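Local structure of putative monooxygenase Rv0793 (Mycobacterium tuberculosis, 1Y0H) at residues V8-M13 against V89-L94; C39-L44 against F56-S61. The protein is a putative homodimeric monooxygenase that might take part in antibiotic biosynthesis or scavenge reactive oxygen species. All blocks are in the same frame, centred on the assembly; numbering follows the deposited sequence. Where two conformers were deposited one is given.

Overall arrangement
From the N terminus, strand 6-12 comes first, and its partner 90-96 arrives only at the end of the fold, so contact 1 (8-13 with 89-94) closes a loop that spans both hairpin strands and the helices. Within that loop contact 2 (39-44 with 56-61) closes a much shorter one, the hairpin of strands 39-47 and 53-59, entered after helix 19-35. The strand order 39-47, 53-59, 6-12, 90-96 makes one antiparallel ferredoxin-like sheet, with the contacts on its two outer pairs and their centres about 13 Å apart. Strands 6-12 and 53-59 join them: I9 CG1 packs 3.5 Å from F56 CD2. Both contacts also reach the second subunit.

Contact 1 of 2, residues V8-M13 against V89-L94; sequences VIARFM and VAVTVL
V8 turns its CG1 branch, anti to the backbone N (chi1 -179°), across to V91 CG1, 3.8 Å away. I9 is gripped at both backbone polar atoms by T92: I9 N donates to T92 O, and T92 N to I9 O at 2.8 Å. Its side chain goes to the other face, with R11, A90 and T92, and the tip of the side chain, CD1, meets L94 CD1 at 3.6 Å. A10 returns to the V8 face, its CB 4.0 Å from V89 CG1. R11 repeats the two-bond pairing with A90; in the conformer given, its NE forms a salt bridge with E52. F12 meets V89 with its ring: V89 CG1 lies over one face toward the rim, 3.9 Å from the centroid in a CH-pi contact, and V89 CG2 by the CD2-CE2 side, 3.4 Å from F12 CE2. The strands run antiparallel (173°), 90-96 being one of the two outermost within the chain's ferredoxin-like sheet. On the face of I9 and R11 the second subunit packs, its own I9 against I9, and L94 pairs with one of its strands; on the opposite face, L22 and L26 of helix 19-35 and Y77 of helix 72-78 enclose F12.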
ATOM      1  N   VAL A   8       4.690  -1.871   4.899  1.00 11.58           N
ATOM      2  CA  VAL A   8       5.660  -1.557   3.864  1.00 12.52           C
ATOM      3  C   VAL A   8       4.953  -1.690   2.531  1.00 12.14           C
ATOM      4  O   VAL A   8       4.173  -2.633   2.321  1.00 12.64           O
ATOM      5  CB  VAL A   8       6.864  -2.547   3.874  1.00 12.47           C
ATOM      6  CG1 VAL A   8       7.890  -2.186   2.799  1.00 13.98           C
ATOM      7  CG2 VAL A   8       7.525  -2.586   5.242  1.00 12.90           C
ATOM      8  N   ILE A   9       5.188  -0.720   1.652  1.00 12.17           N
ATOM      9  CA  ILE A   9       4.798  -0.860   0.253  1.00 12.97           C
ATOM     10  C   ILE A   9       6.088  -1.015  -0.527  1.00 11.77           C
ATOM     11  O   ILE A   9       7.004  -0.212  -0.381  1.00 12.47           O
ATOM     12  CB  ILE A   9       4.030   0.377  -0.271  1.00 13.51           C
ATOM     13  CG1 ILE A   9       2.720   0.544   0.476  1.00 15.04           C
ATOM     14  CG2 ILE A   9       3.757   0.257  -1.801  1.00 13.94           C
ATOM     15  CD1 ILE A   9       2.036   1.907   0.229  1.00 15.88           C
ATOM     16  N   ALA A  10       6.150  -2.041  -1.370  1.00 10.78           N
ATOM     17  CA  ALA A  10       7.310  -2.231  -2.243  1.00 10.96           C
ATOM     18  C   ALA A  10       6.789  -2.322  -3.663  1.00 11.20           C
ATOM     19  O   ALA A  10       5.934  -3.171  -3.965  1.00 12.15           O
ATOM     20  CB  ALA A  10       8.068  -3.491  -1.873  1.00 11.51           C
ATOM     21  N   ARG A  11       7.320  -1.462  -4.522  1.00 11.99           N
ATOM     22  CA  ARG A  11       6.903  -1.394  -5.933  1.00 12.10           C
ATOM     23  C   ARG A  11       8.031  -1.855  -6.834  1.00 11.77           C
ATOM     24  O   ARG A  11       9.178  -1.403  -6.687  1.00 12.61           O
ATOM     25  CB  ARG A  11       6.487   0.035  -6.305  1.00 13.09           C
ATOM     26  CG  ARG A  11       5.533   0.657  -5.310  1.00 17.15           C
ATOM     27  CD  ARG A  11       4.955   1.975  -5.813  0.65 20.95           C
ATOM     28  NE  ARG A  11       3.555   1.771  -6.185  0.65 22.42           N
ATOM     29  CZ  ARG A  11       2.512   2.357  -5.602  0.65 24.10           C
ATOM     30  NH1 ARG A  11       1.297   2.058  -6.015  0.65 24.59           N
ATOM     31  NH2 ARG A  11       2.665   3.252  -4.627  0.65 22.71           N
ATOM     32  N   PHE A  12       7.694  -2.751  -7.770  1.00 10.82           N
ATOM     33  CA  PHE A  12       8.682  -3.361  -8.671  1.00 11.08           C
ATOM     34  C   PHE A  12       8.311  -3.067 -10.105  1.00 11.34           C
ATOM     35  O   PHE A  12       7.169  -3.291 -10.507  1.00 11.17           O
ATOM     36  CB  PHE A  12       8.728  -4.879  -8.499  1.00 11.19           C
ATOM     37  CG  PHE A  12       8.934  -5.328  -7.082  1.00 10.65           C
ATOM     38  CD1 PHE A  12       7.859  -5.386  -6.192  1.00 11.12           C
ATOM     39  CD2 PHE A  12      10.201  -5.700  -6.644  1.00 10.42           C
ATOM     40  CE1 PHE A  12       8.066  -5.793  -4.864  1.00 12.48           C
ATOM     41  CE2 PHE A  12      10.409  -6.125  -5.334  1.00 13.17           C
ATOM     42  CZ  PHE A  12       9.346  -6.166  -4.446  1.00 12.82           C
ATOM     43  N   MET A  13       9.284  -2.592 -10.878  1.00 11.74           N
ATOM     44  CA  MET A  13       9.043  -2.270 -12.274  1.00 12.34           C
ATOM     45  C   MET A  13       9.924  -3.168 -13.154  1.00 12.16           C
ATOM     46  O   MET A  13      11.038  -2.796 -13.526  1.00 13.01           O
ATOM     47  CB  MET A  13       9.259  -0.766 -12.528  1.00 13.84           C
ATOM     48  CG  MET A  13       8.251   0.152 -11.827  1.00 14.24           C
ATOM     49  SD  MET A  13       8.538   0.326 -10.028  1.00 16.14           S
ATOM     50  CE  MET A  13       7.569   1.790  -9.630  1.00 18.52           C
ATOM     51  N   VAL A  89      13.894  -1.313  -6.602  1.00 12.14           N
ATOM     52  CA  VAL A  89      12.617  -1.466  -5.888  1.00 13.09           C
ATOM     53  C   VAL A  89      12.346  -0.166  -5.141  1.00 13.21           C
ATOM     54  O   VAL A  89      13.244   0.401  -4.505  1.00 13.94           O
ATOM     55  CB  VAL A  89      12.636  -2.648  -4.877  1.00 13.62           C
ATOM     56  CG1 VAL A  89      11.260  -2.839  -4.223  1.00 13.45           C
ATOM     57  CG2 VAL A  89      13.040  -3.949  -5.562  1.00 14.52           C
ATOM     58  N   ALA A  90      11.110   0.308  -5.246  1.00 12.82           N
ATOM     59  CA  ALA A  90      10.683   1.509  -4.552  1.00 13.70           C
ATOM     60  C   ALA A  90       9.974   1.091  -3.274  1.00 13.81           C
ATOM     61  O   ALA A  90       8.879   0.521  -3.320  1.00 14.57           O
ATOM     62  CB  ALA A  90       9.775   2.331  -5.439  1.00 14.05           C
ATOM     63  N   VAL A  91      10.614   1.368  -2.141  1.00 14.00           N
ATOM     64  CA  VAL A  91      10.156   0.867  -0.845  1.00 14.36           C
ATOM     65  C   VAL A  91       9.772   2.017   0.062  1.00 14.76           C
ATOM     66  O   VAL A  91      10.558   2.937   0.266  1.00 15.28           O
ATOM     67  CB  VAL A  91      11.249   0.010  -0.141  1.00 14.90           C
ATOM     68  CG1 VAL A  91      10.823  -0.391   1.269  1.00 16.26           C
ATOM     69  CG2 VAL A  91      11.583  -1.223  -0.963  1.00 15.74           C
ATOM     70  N   THR A  92       8.560   1.949   0.603  1.00 14.36           N
ATOM     71  CA  THR A  92       8.112   2.919   1.596  1.00 15.39           C
ATOM     72  C   THR A  92       7.715   2.226   2.874  1.00 14.55           C
ATOM     73  O   THR A  92       6.883   1.323   2.869  1.00 14.38           O
ATOM     74  CB  THR A  92       6.928   3.743   1.062  1.00 15.32           C
ATOM     75  OG1 THR A  92       7.305   4.346  -0.181  1.00 18.93           O
ATOM     76  CG2 THR A  92       6.535   4.836   2.054  1.00 17.75           C
ATOM     77  N   VAL A  93       8.317   2.654   3.981  1.00 13.91           N
ATOM     78  CA  VAL A  93       7.902   2.143   5.286  1.00 14.53           C
ATOM     79  C   VAL A  93       6.837   3.068   5.852  1.00 14.85           C
ATOM     80  O   VAL A  93       6.980   4.292   5.778  1.00 15.01           O
ATOM     81  CB  VAL A  93       9.105   1.984   6.240  1.00 15.03           C
ATOM     82  CG1 VAL A  93       8.654   1.557   7.649  1.00 15.84           C
ATOM     83  CG2 VAL A  93      10.106   0.986   5.647  1.00 15.68           C
ATOM     84  N   LEU A  94       5.779   2.473   6.403  1.00 14.77           N
ATOM     85  CA  LEU A  94       4.589   3.202   6.830  1.00 15.66           C
ATOM     86  C   LEU A  94       4.251   2.998   8.302  1.00 16.06           C
ATOM     87  O   LEU A  94       4.310   1.877   8.814  1.00 17.08           O
ATOM     88  CB  LEU A  94       3.385   2.790   5.985  1.00 15.73           C
ATOM     89  CG  LEU A  94       3.479   2.939   4.460  1.00 15.92           C
ATOM     90  CD1 LEU A  94       2.291   2.229   3.816  1.00 16.00           C
ATOM     91  CD2 LEU A  94       3.503   4.406   4.065  1.00 16.53           C
TER

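Contact 2 of 2, residues C39-L44 against F56-S61; sequences CRSYDL and FERYRS. With ACT (acetate ion), chain C.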
ATOM      1  N   CYS A  39       4.674 -11.385  11.026  1.00 11.92           N
ATOM      2  CA  CYS A  39       4.042 -10.901   9.810  1.00 11.60           C
ATOM      3  C   CYS A  39       2.521 -10.995   9.930  1.00 11.93           C
ATOM      4  O   CYS A  39       1.971 -12.102  10.056  1.00 12.38           O
ATOM      5  CB  CYS A  39       4.505 -11.714   8.594  1.00 10.71           C
ATOM      6  SG  CYS A  39       3.753 -11.127   7.025  1.00 12.98           S
ATOM      7  N   ARG A  40       1.853  -9.839   9.916  1.00 11.95           N
ATOM      8  CA  ARG A  40       0.395  -9.794   9.918  1.00 12.17           C
ATOM      9  C   ARG A  40      -0.183 -10.101   8.529  1.00 11.90           C
ATOM     10  O   ARG A  40      -1.138 -10.862   8.406  1.00 12.39           O
ATOM     11  CB  ARG A  40      -0.118  -8.450  10.425  1.00 12.51           C
ATOM     12  CG  ARG A  40      -1.583  -8.247  10.123  1.00 14.82           C
ATOM     13  CD  ARG A  40      -2.092  -6.959  10.682  1.00 18.15           C
ATOM     14  NE  ARG A  40      -3.411  -6.651  10.137  1.00 21.67           N
ATOM     15  CZ  ARG A  40      -4.172  -5.648  10.562  1.00 23.61           C
ATOM     16  NH1 ARG A  40      -3.753  -4.865  11.554  1.00 24.34           N
ATOM     17  NH2 ARG A  40      -5.361  -5.440  10.015  1.00 24.61           N
ATOM     18  N   SER A  41       0.379  -9.489   7.496  1.00 11.35           N
ATOM     19  CA  SER A  41      -0.022  -9.814   6.122  1.00 11.95           C
ATOM     20  C   SER A  41       1.098  -9.536   5.124  1.00 11.66           C
ATOM     21  O   SER A  41       2.024  -8.787   5.404  1.00 11.58           O
ATOM     22  CB  SER A  41      -1.298  -9.047   5.742  1.00 12.77           C
ATOM     23  OG  SER A  41      -1.088  -7.657   5.763  1.00 15.72           O
ATOM     24  N   TYR A  42       0.998 -10.166   3.961  1.00 11.36           N
ATOM     25  CA  TYR A  42       1.988 -10.011   2.896  1.00 11.20           C
ATOM     26  C   TYR A  42       1.263 -10.394   1.618  1.00 12.34           C
ATOM     27  O   TYR A  42       1.049 -11.576   1.357  1.00 12.69           O
ATOM     28  CB  TYR A  42       3.153 -10.954   3.186  1.00 11.64           C
ATOM     29  CG  TYR A  42       4.400 -10.786   2.355  1.00 11.07           C
ATOM     30  CD1 TYR A  42       4.654 -11.625   1.261  1.00 12.17           C
ATOM     31  CD2 TYR A  42       5.365  -9.831   2.693  1.00 12.21           C
ATOM     32  CE1 TYR A  42       5.830 -11.506   0.514  1.00 13.11           C
ATOM     33  CE2 TYR A  42       6.550  -9.711   1.939  1.00 13.45           C
ATOM     34  CZ  TYR A  42       6.764 -10.552   0.857  1.00 12.94           C
ATOM     35  OH  TYR A  42       7.916 -10.444   0.124  1.00 14.14           O
ATOM     36  N   ASP A  43       0.860  -9.385   0.849  1.00 11.91           N
ATOM     37  CA  ASP A  43      -0.027  -9.585  -0.303  1.00 12.67           C
ATOM     38  C   ASP A  43       0.564  -8.988  -1.579  1.00 11.81           C
ATOM     39  O   ASP A  43       1.106  -7.894  -1.565  1.00 11.53           O
ATOM     40  CB  ASP A  43      -1.410  -8.976  -0.019  1.00 13.46           C
ATOM     41  CG  ASP A  43      -2.104  -9.643   1.153  1.00 14.71           C
ATOM     42  OD1 ASP A  43      -2.096 -10.888   1.211  1.00 15.22           O
ATOM     43  OD2 ASP A  43      -2.657  -8.923   2.009  1.00 18.76           O
ATOM     44  N   LEU A  44       0.412  -9.715  -2.682  1.00 11.10           N
ATOM     45  CA  LEU A  44       0.982  -9.314  -3.963  1.00 11.89           C
ATOM     46  C   LEU A  44      -0.109  -8.864  -4.929  1.00 11.58           C
ATOM     47  O   LEU A  44      -1.124  -9.538  -5.089  1.00 11.10           O
ATOM     48  CB  LEU A  44       1.730 -10.490  -4.602  1.00 12.73           C
ATOM     49  CG  LEU A  44       2.365 -10.274  -5.975  1.00 13.59           C
ATOM     50  CD1 LEU A  44       3.424  -9.172  -5.975  1.00 13.91           C
ATOM     51  CD2 LEU A  44       2.970 -11.591  -6.445  1.00 13.17           C
ATOM     52  N   PHE A  56       2.122  -5.306  -0.592  1.00 11.40           N
ATOM     53  CA  PHE A  56       1.742  -4.611   0.626  1.00 12.68           C
ATOM     54  C   PHE A  56       1.990  -5.559   1.790  1.00 12.56           C
ATOM     55  O   PHE A  56       1.476  -6.669   1.807  1.00 12.75           O
ATOM     56  CB  PHE A  56       0.284  -4.145   0.594  1.00 12.72           C
ATOM     57  CG  PHE A  56      -0.034  -3.161   1.675  1.00 15.54           C
ATOM     58  CD1 PHE A  56      -0.719  -3.552   2.816  1.00 17.29           C
ATOM     59  CD2 PHE A  56       0.381  -1.849   1.565  1.00 18.78           C
ATOM     60  CE1 PHE A  56      -0.997  -2.630   3.835  1.00 18.96           C
ATOM     61  CE2 PHE A  56       0.111  -0.917   2.580  1.00 20.14           C
ATOM     62  CZ  PHE A  56      -0.573  -1.324   3.718  1.00 17.57           C
ATOM     63  N   GLU A  57       2.778  -5.098   2.757  1.00 12.79           N
ATOM     64  CA  GLU A  57       3.233  -5.925   3.870  1.00 13.35           C
ATOM     65  C   GLU A  57       2.882  -5.247   5.182  1.00 12.78           C
ATOM     66  O   GLU A  57       2.998  -4.032   5.306  1.00 12.82           O
ATOM     67  CB  GLU A  57       4.754  -6.080   3.815  1.00 13.29           C
ATOM     68  CG  GLU A  57       5.300  -6.308   2.426  1.00 14.86           C
ATOM     69  CD  GLU A  57       6.811  -6.235   2.336  1.00 16.03           C
ATOM     70  OE1 GLU A  57       7.520  -6.409   3.371  1.00 16.95           O
ATOM     71  OE2 GLU A  57       7.289  -6.015   1.198  1.00 18.83           O
ATOM     72  N   ARG A  58       2.439  -6.044   6.150  1.00 11.90           N
ATOM     73  CA  ARG A  58       2.140  -5.535   7.484  1.00 11.78           C
ATOM     74  C   ARG A  58       2.831  -6.410   8.516  1.00 11.48           C
ATOM     75  O   ARG A  58       2.707  -7.630   8.467  1.00 11.30           O
ATOM     76  CB  ARG A  58       0.633  -5.589   7.743  1.00 11.93           C
ATOM     77  CG  ARG A  58      -0.225  -4.596   6.985  1.00 14.18           C
ATOM     78  CD  ARG A  58      -1.673  -4.857   7.424  1.00 17.90           C
ATOM     79  NE  ARG A  58      -2.666  -3.991   6.798  1.00 23.11           N
ATOM     80  CZ  ARG A  58      -3.412  -4.335   5.755  1.00 24.51           C
ATOM     81  NH1 ARG A  58      -4.291  -3.473   5.266  1.00 26.58           N
ATOM     82  NH2 ARG A  58      -3.274  -5.532   5.194  1.00 26.15           N
ATOM     83  N   TYR A  59       3.514  -5.765   9.465  1.00 10.91           N
ATOM     84  CA  TYR A  59       4.281  -6.435  10.512  1.00 11.78           C
ATOM     85  C   TYR A  59       3.778  -5.985  11.867  1.00 11.34           C
ATOM     86  O   TYR A  59       3.334  -4.854  12.031  1.00 12.01           O
ATOM     87  CB  TYR A  59       5.786  -6.171  10.346  1.00 11.42           C
ATOM     88  CG  TYR A  59       6.264  -6.730   9.032  1.00 11.52           C
ATOM     89  CD1 TYR A  59       6.584  -8.079   8.904  1.00 13.68           C
ATOM     90  CD2 TYR A  59       6.345  -5.917   7.901  1.00 13.03           C
ATOM     91  CE1 TYR A  59       6.983  -8.617   7.668  1.00 12.56           C
ATOM     92  CE2 TYR A  59       6.742  -6.450   6.661  1.00 12.12           C
ATOM     93  CZ  TYR A  59       7.048  -7.802   6.562  1.00 13.82           C
ATOM     94  OH  TYR A  59       7.440  -8.331   5.346  1.00 13.73           O
ATOM     95  N   ARG A  60       3.856  -6.887  12.835  1.00 11.42           N
ATOM     96  CA  ARG A  60       3.332  -6.623  14.164  1.00 12.00           C
ATOM     97  C   ARG A  60       4.167  -5.579  14.909  1.00 11.66           C
ATOM     98  O   ARG A  60       3.689  -4.967  15.859  1.00 12.52           O
ATOM     99  CB  ARG A  60       3.222  -7.929  14.958  1.00 12.81           C
ATOM    100  CG  ARG A  60       2.389  -8.975  14.210  1.00 15.55           C
ATOM    101  CD  ARG A  60       1.769 -10.057  15.092  1.00 21.64           C
ATOM    102  NE  ARG A  60       0.513 -10.508  14.483  1.00 25.98           N
ATOM    103  CZ  ARG A  60       0.411 -11.437  13.532  1.00 27.12           C
ATOM    104  NH1 ARG A  60       1.487 -12.060  13.068  1.00 27.69           N
ATOM    105  NH2 ARG A  60      -0.782 -11.748  13.046  1.00 28.18           N
ATOM    106  N   SER A  61       5.406  -5.376  14.466  1.00 11.40           N
ATOM    107  CA  SER A  61       6.322  -4.411  15.099  1.00 11.38           C
ATOM    108  C   SER A  61       7.429  -4.070  14.115  1.00 11.60           C
ATOM    109  O   SER A  61       7.643  -4.797  13.146  1.00 11.75           O
ATOM    110  CB  SER A  61       6.943  -5.011  16.373  1.00 11.24           C
ATOM    111  OG  SER A  61       7.861  -6.056  16.064  1.00 11.59           O
TER
HETATM  112  C   ACT C 301       9.950  -7.822   0.478  1.00 20.44           C
HETATM  113  O   ACT C 301       9.606  -8.643   1.352  1.00 19.69           O
HETATM  114  OXT ACT C 301       9.981  -6.610   0.811  1.00 21.20           O
HETATM  115  CH3 ACT C 301      10.296  -8.279  -0.904  1.00 20.19           C
HETATM  116  O   HOH W   1      -0.952  -6.919   3.293  1.00 17.66           O
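Strands 41-44 and 56-59 run antiparallel at 177°, with D43 and F56 joined by two backbone hydrogen bonds and R58 O accepting from both R40 N (2.8 Å) and S41 N, both from one face of its carbonyl plane. This shared acceptor marks a classic beta bulge, R40 and S41 facing R58. On the S41 face, R58 rises from the sheet, extended from CG to NE, and its NH2 donates to S41 OG at 3.1 Å, nearly in the guanidinium plane. F56 CE1 lies 3.5 Å above the centre of that group, while E99 takes R58 NE and D43 of the second subunit takes NH1. A water joins S41 OG, D43 OD2 and F56 O, and D43 OD1 accepts from A100 N of the second subunit. R58 CD lies over one face of the R40 guanidinium, 3.7 Å from R40 NE, and R40 NH2 bonds to A100 O of its own chain. This is the hairpin of strands 39-47 and 53-59 in the ferredoxin-like sheet, its other face meeting the helices. There Y42, its CG anti to the backbone N (chi1 -169°), lies alongside E57, with ring CE2 3.5 Å from the carboxylate carbon CD and the two planes 56° apart. Y59 OH donates to E57 OE1 on its anti side, at 2.8 Å and well out of the carboxylate plane, while C39 SG sits obliquely to the Y59 ring. An acetate, probably from the crystallisation liquor, accepts from Y42 OH through its O at 2.8 Å and is also hydrogen-bonded to H68 of helix 62-69.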